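Local atomic coordinates of putative uncharacterized protein (Mycobacterium avium, PDB entry 2Z6V), a protein that probably transfers a sulfo group to an acceptor molecule, as a member of the sulfotransferase family, though its substrate is not established. Residues R133-P145 and T149-L161. Sequence-based numbering, arbitrary orientation.
Sequences RSLLHWQCVHPIP and TETLRTDPRCLAL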
ATOM      1  N   ARG A 133       9.476 -11.451  -8.450  1.00 31.64           N
ATOM      2  CA  ARG A 133       9.969 -10.659  -7.329  1.00 30.37           C
ATOM      3  C   ARG A 133       8.798  -9.916  -6.720  1.00 29.07           C
ATOM      4  O   ARG A 133       7.869  -9.517  -7.427  1.00 29.59           O
ATOM      5  CB  ARG A 133      11.019  -9.629  -7.769  1.00 31.02           C
ATOM      6  CG  ARG A 133      12.386 -10.198  -8.136  1.00 34.56           C
ATOM      7  CD  ARG A 133      13.073 -10.925  -6.976  1.00 33.66           C
ATOM      8  NE  ARG A 133      13.328 -12.312  -7.352  1.00 38.91           N
ATOM      9  CZ  ARG A 133      12.840 -13.369  -6.710  1.00 41.20           C
ATOM     10  NH1 ARG A 133      12.073 -13.211  -5.637  1.00 44.46           N
ATOM     11  NH2 ARG A 133      13.090 -14.589  -7.160  1.00 40.53           N
ATOM     12  N   SER A 134       8.844  -9.743  -5.403  1.00 27.50           N
ATOM     13  CA  SER A 134       7.808  -9.023  -4.678  1.00 24.19           C
ATOM     14  C   SER A 134       8.496  -7.962  -3.825  1.00 22.97           C
ATOM     15  O   SER A 134       9.677  -8.084  -3.517  1.00 22.91           O
ATOM     16  CB  SER A 134       7.022  -9.983  -3.782  1.00 25.29           C
ATOM     17  OG  SER A 134       6.274 -10.913  -4.549  1.00 25.60           O
ATOM     18  N   LEU A 135       7.765  -6.912  -3.467  1.00 21.88           N
ATOM     19  CA  LEU A 135       8.304  -5.847  -2.629  1.00 21.87           C
ATOM     20  C   LEU A 135       8.113  -6.317  -1.194  1.00 22.88           C
ATOM     21  O   LEU A 135       6.986  -6.501  -0.737  1.00 24.28           O
ATOM     22  CB  LEU A 135       7.536  -4.540  -2.860  1.00 19.97           C
ATOM     23  CG  LEU A 135       7.937  -3.270  -2.094  1.00 20.08           C
ATOM     24  CD1 LEU A 135       9.291  -2.779  -2.562  1.00 15.13           C
ATOM     25  CD2 LEU A 135       6.885  -2.180  -2.317  1.00 17.98           C
ATOM     26  N   LEU A 136       9.209  -6.533  -0.486  1.00 23.21           N
ATOM     27  CA  LEU A 136       9.116  -6.991   0.890  1.00 22.57           C
ATOM     28  C   LEU A 136       9.157  -5.798   1.822  1.00 23.35           C
ATOM     29  O   LEU A 136       9.814  -4.798   1.538  1.00 22.19           O
ATOM     30  CB  LEU A 136      10.262  -7.958   1.186  1.00 22.19           C
ATOM     31  CG  LEU A 136      10.387  -9.037   0.102  1.00 23.05           C
ATOM     32  CD1 LEU A 136      11.512  -9.983   0.460  1.00 24.27           C
ATOM     33  CD2 LEU A 136       9.060  -9.795  -0.051  1.00 17.72           C
ATOM     34  N   HIS A 137       8.444  -5.900   2.937  1.00 25.55           N
ATOM     35  CA  HIS A 137       8.398  -4.806   3.889  1.00 27.33           C
ATOM     36  C   HIS A 137       9.759  -4.264   4.343  1.00 28.03           C
ATOM     37  O   HIS A 137       9.917  -3.043   4.484  1.00 28.07           O
ATOM     38  CB  HIS A 137       7.576  -5.188   5.120  1.00 31.35           C
ATOM     39  CG  HIS A 137       7.408  -4.059   6.088  1.00 37.68           C
ATOM     40  ND1 HIS A 137       6.753  -2.889   5.755  1.00 38.32           N
ATOM     41  CD2 HIS A 137       7.886  -3.880   7.344  1.00 37.77           C
ATOM     42  CE1 HIS A 137       6.842  -2.038   6.761  1.00 41.58           C
ATOM     43  NE2 HIS A 137       7.525  -2.614   7.738  1.00 41.41           N
ATOM     44  N   TRP A 138      10.745  -5.135   4.566  1.00 26.09           N
ATOM     45  CA  TRP A 138      12.033  -4.631   5.012  1.00 24.88           C
ATOM     46  C   TRP A 138      12.704  -3.753   3.966  1.00 27.11           C
ATOM     47  O   TRP A 138      13.548  -2.923   4.301  1.00 28.04           O
ATOM     48  CB  TRP A 138      12.976  -5.764   5.440  1.00 23.14           C
ATOM     49  CG  TRP A 138      13.647  -6.558   4.351  1.00 25.52           C
ATOM     50  CD1 TRP A 138      13.207  -7.729   3.787  1.00 24.87           C
ATOM     51  CD2 TRP A 138      14.930  -6.292   3.765  1.00 23.68           C
ATOM     52  NE1 TRP A 138      14.142  -8.208   2.899  1.00 25.11           N
ATOM     53  CE2 TRP A 138      15.208  -7.347   2.866  1.00 24.21           C
ATOM     54  CE3 TRP A 138      15.872  -5.265   3.915  1.00 25.03           C
ATOM     55  CZ2 TRP A 138      16.393  -7.408   2.123  1.00 26.58           C
ATOM     56  CZ3 TRP A 138      17.057  -5.324   3.171  1.00 24.98           C
ATOM     57  CH2 TRP A 138      17.305  -6.390   2.288  1.00 26.14           C
ATOM     58  N   GLN A 139      12.320  -3.922   2.703  1.00 27.49           N
ATOM     59  CA  GLN A 139      12.896  -3.120   1.629  1.00 27.79           C
ATOM     60  C   GLN A 139      12.264  -1.734   1.602  1.00 27.91           C
ATOM     61  O   GLN A 139      12.694  -0.852   0.852  1.00 27.69           O
ATOM     62  CB  GLN A 139      12.720  -3.820   0.281  1.00 26.10           C
ATOM     63  CG  GLN A 139      13.389  -5.177   0.242  1.00 27.53           C
ATOM     64  CD  GLN A 139      13.109  -5.920  -1.034  1.00 29.91           C
ATOM     65  OE1 GLN A 139      11.967  -5.950  -1.509  1.00 32.25           O
ATOM     66  NE2 GLN A 139      14.145  -6.535  -1.603  1.00 28.30           N
ATOM     67  N   CYS A 140      11.238  -1.545   2.426  1.00 27.37           N
ATOM     68  CA  CYS A 140      10.585  -0.253   2.521  1.00 27.61           C
ATOM     69  C   CYS A 140      11.031   0.453   3.800  1.00 28.20           C
ATOM     70  O   CYS A 140      10.567   1.547   4.114  1.00 31.37           O
ATOM     71  CB  CYS A 140       9.073  -0.427   2.492  1.00 29.38           C
ATOM     72  SG  CYS A 140       8.478  -0.925   0.864  1.00 29.88           S
ATOM     73  N   VAL A 141      11.940  -0.185   4.529  1.00 26.86           N
ATOM     74  CA  VAL A 141      12.493   0.370   5.751  1.00 26.51           C
ATOM     75  C   VAL A 141      13.982   0.654   5.515  1.00 27.08           C
ATOM     76  O   VAL A 141      14.464   1.757   5.779  1.00 27.04           O
ATOM     77  CB  VAL A 141      12.332  -0.612   6.940  1.00 27.25           C
ATOM     78  CG1 VAL A 141      13.095  -0.101   8.169  1.00 20.15           C
ATOM     79  CG2 VAL A 141      10.862  -0.766   7.269  1.00 25.30           C
ATOM     80  N   HIS A 142      14.699  -0.341   5.007  1.00 26.75           N
ATOM     81  CA  HIS A 142      16.128  -0.198   4.720  1.00 28.53           C
ATOM     82  C   HIS A 142      16.442  -0.693   3.307  1.00 28.35           C
ATOM     83  O   HIS A 142      17.048  -1.750   3.136  1.00 28.95           O
ATOM     84  CB  HIS A 142      16.948  -0.989   5.733  1.00 26.73           C
ATOM     85  CG  HIS A 142      16.731  -0.559   7.147  1.00 31.19           C
ATOM     86  ND1 HIS A 142      16.772   0.765   7.535  1.00 31.46           N
ATOM     87  CD2 HIS A 142      16.489  -1.274   8.271  1.00 30.86           C
ATOM     88  CE1 HIS A 142      16.566   0.845   8.837  1.00 29.71           C
ATOM     89  NE2 HIS A 142      16.392  -0.377   9.308  1.00 30.09           N
ATOM     90  N   PRO A 143      16.058   0.082   2.278  1.00 28.54           N
ATOM     91  CA  PRO A 143      16.291  -0.288   0.875  1.00 28.60           C
ATOM     92  C   PRO A 143      17.739  -0.390   0.395  1.00 27.55           C
ATOM     93  O   PRO A 143      18.078  -1.302  -0.363  1.00 28.29           O
ATOM     94  CB  PRO A 143      15.515   0.782   0.106  1.00 26.88           C
ATOM     95  CG  PRO A 143      15.683   1.987   0.975  1.00 27.04           C
ATOM     96  CD  PRO A 143      15.442   1.420   2.367  1.00 28.15           C
ATOM     97  N   ILE A 144      18.581   0.534   0.845  1.00 25.59           N
ATOM     98  CA  ILE A 144      19.976   0.597   0.425  1.00 25.37           C
ATOM     99  C   ILE A 144      20.953   0.015   1.439  1.00 25.54           C
ATOM    100  O   ILE A 144      20.900   0.360   2.620  1.00 25.76           O
ATOM    101  CB  ILE A 144      20.371   2.080   0.141  1.00 25.18           C
ATOM    102  CG1 ILE A 144      19.430   2.665  -0.914  1.00 24.68           C
ATOM    103  CG2 ILE A 144      21.824   2.182  -0.306  1.00 23.65           C
ATOM    104  CD1 ILE A 144      19.303   1.822  -2.173  1.00 22.66           C
ATOM    105  N   PRO A 145      21.870  -0.868   0.994  1.00 24.81           N
ATOM    106  CA  PRO A 145      22.090  -1.385  -0.370  1.00 26.11           C
ATOM    107  C   PRO A 145      21.185  -2.596  -0.627  1.00 24.92           C
ATOM    108  O   PRO A 145      20.860  -3.331   0.298  1.00 25.51           O
ATOM    109  CB  PRO A 145      23.574  -1.785  -0.371  1.00 25.70           C
ATOM    110  CG  PRO A 145      24.139  -1.203   0.911  1.00 27.90           C
ATOM    111  CD  PRO A 145      22.983  -1.258   1.868  1.00 26.04           C
ATOM    112  N   THR A 149      19.128 -12.221  -4.434  1.00 29.07           N
ATOM    113  CA  THR A 149      17.927 -13.047  -4.430  1.00 30.32           C
ATOM    114  C   THR A 149      17.964 -14.063  -3.281  1.00 30.60           C
ATOM    115  O   THR A 149      17.010 -14.178  -2.506  1.00 29.86           O
ATOM    116  CB  THR A 149      17.789 -13.812  -5.768  1.00 31.07           C
ATOM    117  OG1 THR A 149      17.842 -12.878  -6.853  1.00 32.22           O
ATOM    118  CG2 THR A 149      16.472 -14.566  -5.830  1.00 27.51           C
ATOM    119  N   GLU A 150      19.076 -14.785  -3.167  1.00 29.83           N
ATOM    120  CA  GLU A 150      19.232 -15.801  -2.130  1.00 31.05           C
ATOM    121  C   GLU A 150      19.032 -15.306  -0.694  1.00 29.56           C
ATOM    122  O   GLU A 150      18.706 -16.096   0.192  1.00 28.22           O
ATOM    123  CB  GLU A 150      20.619 -16.448  -2.221  1.00 32.98           C
ATOM    124  CG  GLU A 150      20.948 -17.110  -3.548  1.00 39.39           C
ATOM    125  CD  GLU A 150      21.170 -16.117  -4.691  1.00 43.92           C
ATOM    126  OE1 GLU A 150      21.952 -15.152  -4.519  1.00 45.39           O
ATOM    127  OE2 GLU A 150      20.572 -16.316  -5.773  1.00 45.85           O
ATOM    128  N   THR A 151      19.226 -14.008  -0.463  1.00 26.63           N
ATOM    129  CA  THR A 151      19.103 -13.462   0.883  1.00 24.13           C
ATOM    130  C   THR A 151      17.930 -12.497   1.120  1.00 24.51           C
ATOM    131  O   THR A 151      17.883 -11.803   2.135  1.00 23.86           O
ATOM    132  CB  THR A 151      20.427 -12.761   1.290  1.00 25.70           C
ATOM    133  OG1 THR A 151      20.690 -11.671   0.397  1.00 25.76           O
ATOM    134  CG2 THR A 151      21.599 -13.741   1.219  1.00 24.70           C
ATOM    135  N   LEU A 152      16.971 -12.457   0.204  1.00 25.96           N
ATOM    136  CA  LEU A 152      15.839 -11.556   0.370  1.00 28.33           C
ATOM    137  C   LEU A 152      15.105 -11.780   1.690  1.00 30.21           C
ATOM    138  O   LEU A 152      14.423 -10.883   2.193  1.00 29.24           O
ATOM    139  CB  LEU A 152      14.864 -11.701  -0.799  1.00 28.06           C
ATOM    140  CG  LEU A 152      15.409 -11.263  -2.162  1.00 31.60           C
ATOM    141  CD1 LEU A 152      14.332 -11.468  -3.217  1.00 30.60           C
ATOM    142  CD2 LEU A 152      15.846  -9.798  -2.115  1.00 29.53           C
ATOM    143  N   ARG A 153      15.251 -12.972   2.258  1.00 31.69           N
ATOM    144  CA  ARG A 153      14.586 -13.271   3.518  1.00 32.98           C
ATOM    145  C   ARG A 153      15.539 -13.515   4.687  1.00 32.23           C
ATOM    146  O   ARG A 153      15.086 -13.686   5.821  1.00 33.56           O
ATOM    147  CB  ARG A 153      13.658 -14.478   3.353  1.00 35.56           C
ATOM    148  CG  ARG A 153      12.639 -14.352   2.215  1.00 40.67           C
ATOM    149  CD  ARG A 153      11.675 -15.526   2.260  1.00 46.27           C
ATOM    150  NE  ARG A 153      10.942 -15.765   1.013  1.00 53.78           N
ATOM    151  CZ  ARG A 153      10.105 -14.904   0.430  1.00 56.42           C
ATOM    152  NH1 ARG A 153       9.498 -15.251  -0.697  1.00 57.51           N
ATOM    153  NH2 ARG A 153       9.875 -13.702   0.955  1.00 54.86           N
ATOM    154  N   THR A 154      16.847 -13.517   4.428  1.00 29.66           N
ATOM    155  CA  THR A 154      17.819 -13.747   5.497  1.00 28.94           C
ATOM    156  C   THR A 154      18.802 -12.604   5.722  1.00 29.39           C
ATOM    157  O   THR A 154      19.707 -12.699   6.563  1.00 26.75           O
ATOM    158  CB  THR A 154      18.624 -15.032   5.261  1.00 28.22           C
ATOM    159  OG1 THR A 154      19.288 -14.958   3.993  1.00 26.24           O
ATOM    160  CG2 THR A 154      17.698 -16.239   5.302  1.00 25.29           C
ATOM    161  N   ASP A 155      18.622 -11.524   4.974  1.00 28.82           N
ATOM    162  CA  ASP A 155      19.490 -10.369   5.113  1.00 28.91           C
ATOM    163  C   ASP A 155      19.368  -9.838   6.545  1.00 30.50           C
ATOM    164  O   ASP A 155      18.260  -9.693   7.077  1.00 31.18           O
ATOM    165  CB  ASP A 155      19.085  -9.300   4.099  1.00 27.70           C
ATOM    166  CG  ASP A 155      20.009  -8.106   4.109  1.00 28.10           C
ATOM    167  OD1 ASP A 155      19.906  -7.271   5.042  1.00 25.01           O
ATOM    168  OD2 ASP A 155      20.847  -8.013   3.181  1.00 25.46           O
ATOM    169  N   PRO A 156      20.510  -9.555   7.194  1.00 30.86           N
ATOM    170  CA  PRO A 156      20.542  -9.041   8.571  1.00 30.49           C
ATOM    171  C   PRO A 156      19.560  -7.897   8.852  1.00 30.88           C
ATOM    172  O   PRO A 156      19.065  -7.759   9.970  1.00 32.87           O
ATOM    173  CB  PRO A 156      21.997  -8.618   8.742  1.00 30.53           C
ATOM    174  CG  PRO A 156      22.727  -9.632   7.904  1.00 29.56           C
ATOM    175  CD  PRO A 156      21.877  -9.691   6.657  1.00 29.93           C
ATOM    176  N   ARG A 157      19.278  -7.069   7.854  1.00 29.71           N
ATOM    177  CA  ARG A 157      18.347  -5.967   8.064  1.00 30.80           C
ATOM    178  C   ARG A 157      16.947  -6.539   8.202  1.00 31.24           C
ATOM    179  O   ARG A 157      16.123  -6.026   8.957  1.00 31.98           O
ATOM    180  CB  ARG A 157      18.424  -4.972   6.908  1.00 28.98           C
ATOM    181  CG  ARG A 157      19.725  -4.174   6.914  1.00 28.93           C
ATOM    182  CD  ARG A 157      20.034  -3.594   5.552  1.00 28.24           C
ATOM    183  NE  ARG A 157      20.272  -4.632   4.554  1.00 26.11           N
ATOM    184  CZ  ARG A 157      20.478  -4.385   3.265  1.00 24.90           C
ATOM    185  NH1 ARG A 157      20.477  -3.139   2.829  1.00 22.67           N
ATOM    186  NH2 ARG A 157      20.678  -5.381   2.412  1.00 24.06           N
ATOM    187  N   CYS A 158      16.685  -7.619   7.477  1.00 31.12           N
ATOM    188  CA  CYS A 158      15.392  -8.274   7.562  1.00 30.67           C
ATOM    189  C   CYS A 158      15.306  -9.005   8.907  1.00 30.98           C
ATOM    190  O   CYS A 158      14.308  -8.907   9.614  1.00 28.37           O
ATOM    191  CB  CYS A 158      15.232  -9.279   6.430  1.00 30.72           C
ATOM    192  SG  CYS A 158      13.661 -10.127   6.480  1.00 31.87           S
ATOM    193  N   LEU A 159      16.360  -9.737   9.259  1.00 30.86           N
ATOM    194  CA  LEU A 159      16.371 -10.458  10.524  1.00 32.59           C
ATOM    195  C   LEU A 159      16.249  -9.502  11.713  1.00 33.53           C
ATOM    196  O   LEU A 159      15.501  -9.766  12.657  1.00 33.92           O
ATOM    197  CB  LEU A 159      17.644 -11.296  10.645  1.00 30.38           C
ATOM    198  CG  LEU A 159      17.770 -12.388   9.579  1.00 31.82           C
ATOM    199  CD1 LEU A 159      18.964 -13.279   9.911  1.00 28.21           C
ATOM    200  CD2 LEU A 159      16.480 -13.212   9.513  1.00 25.72           C
ATOM    201  N   ALA A 160      16.973  -8.387  11.653  1.00 33.66           N
ATOM    202  CA  ALA A 160      16.937  -7.396  12.721  1.00 33.67           C
ATOM    203  C   ALA A 160      15.528  -6.858  12.896  1.00 33.61           C
ATOM    204  O   ALA A 160      15.071  -6.643  14.010  1.00 36.41           O
ATOM    205  CB  ALA A 160      17.891  -6.253  12.411  1.00 32.65           C
ATOM    206  N   LEU A 161      14.846  -6.632  11.785  1.00 35.01           N
ATOM    207  CA  LEU A 161      13.485  -6.117  11.805  1.00 36.75           C
ATOM    208  C   LEU A 161      12.554  -7.139  12.458  1.00 39.79           C
ATOM    209  O   LEU A 161      11.624  -6.781  13.179  1.00 37.95           O
ATOM    210  CB  LEU A 161      13.040  -5.841  10.371  1.00 36.69           C
ATOM    211  CG  LEU A 161      12.496  -4.454  10.066  1.00 38.91           C
ATOM    212  CD1 LEU A 161      11.077  -4.332  10.613  1.00 40.64           C
ATOM    213  CD2 LEU A 161      13.431  -3.408  10.666  1.00 37.32           C
TER
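The indole of W138 packs on C158 and R157 in the first turn of helix 156-166. CB of C158 lies over one ring face, 3.7 Å from the centroid of the five-membered ring, a CH-pi contact; this short side chain lets the helix backbone come close to the ring, while CG of Q139 covers the opposite face. The indole N-H, otherwise costly to bury, donates to the backbone O of L152 (NE1 to O 2.8 Å). With chi1 at 77°, CG sits between the backbone N and carbonyl carbon, and the six-membered ring reaches D155 and R157. CZ3 of W138 stands over the guanidinium face of R157, 3.5 Å from CZ, the two planes 58° apart. D155, the N-cap, accepts from R157 N through OD1, and the guanidinium meets it side-on in a salt bridge, NE to OD1 and NH2 to OD2. NH1 and NH2 both donate end-on to O of P145, in the guanidinium plane, NH2 being shared with D155. Away from this knot the contact thins: H142 lies beside R157 at the partly exposed margin, and V141 CG1 comes no nearer than 4.2 Å to L161 CD2. R157 thus ties the loop following strand 132-134 to the helix start; D155 probably offsets its charge and holds the guanidinium in place for the neutral carbonyl of P145.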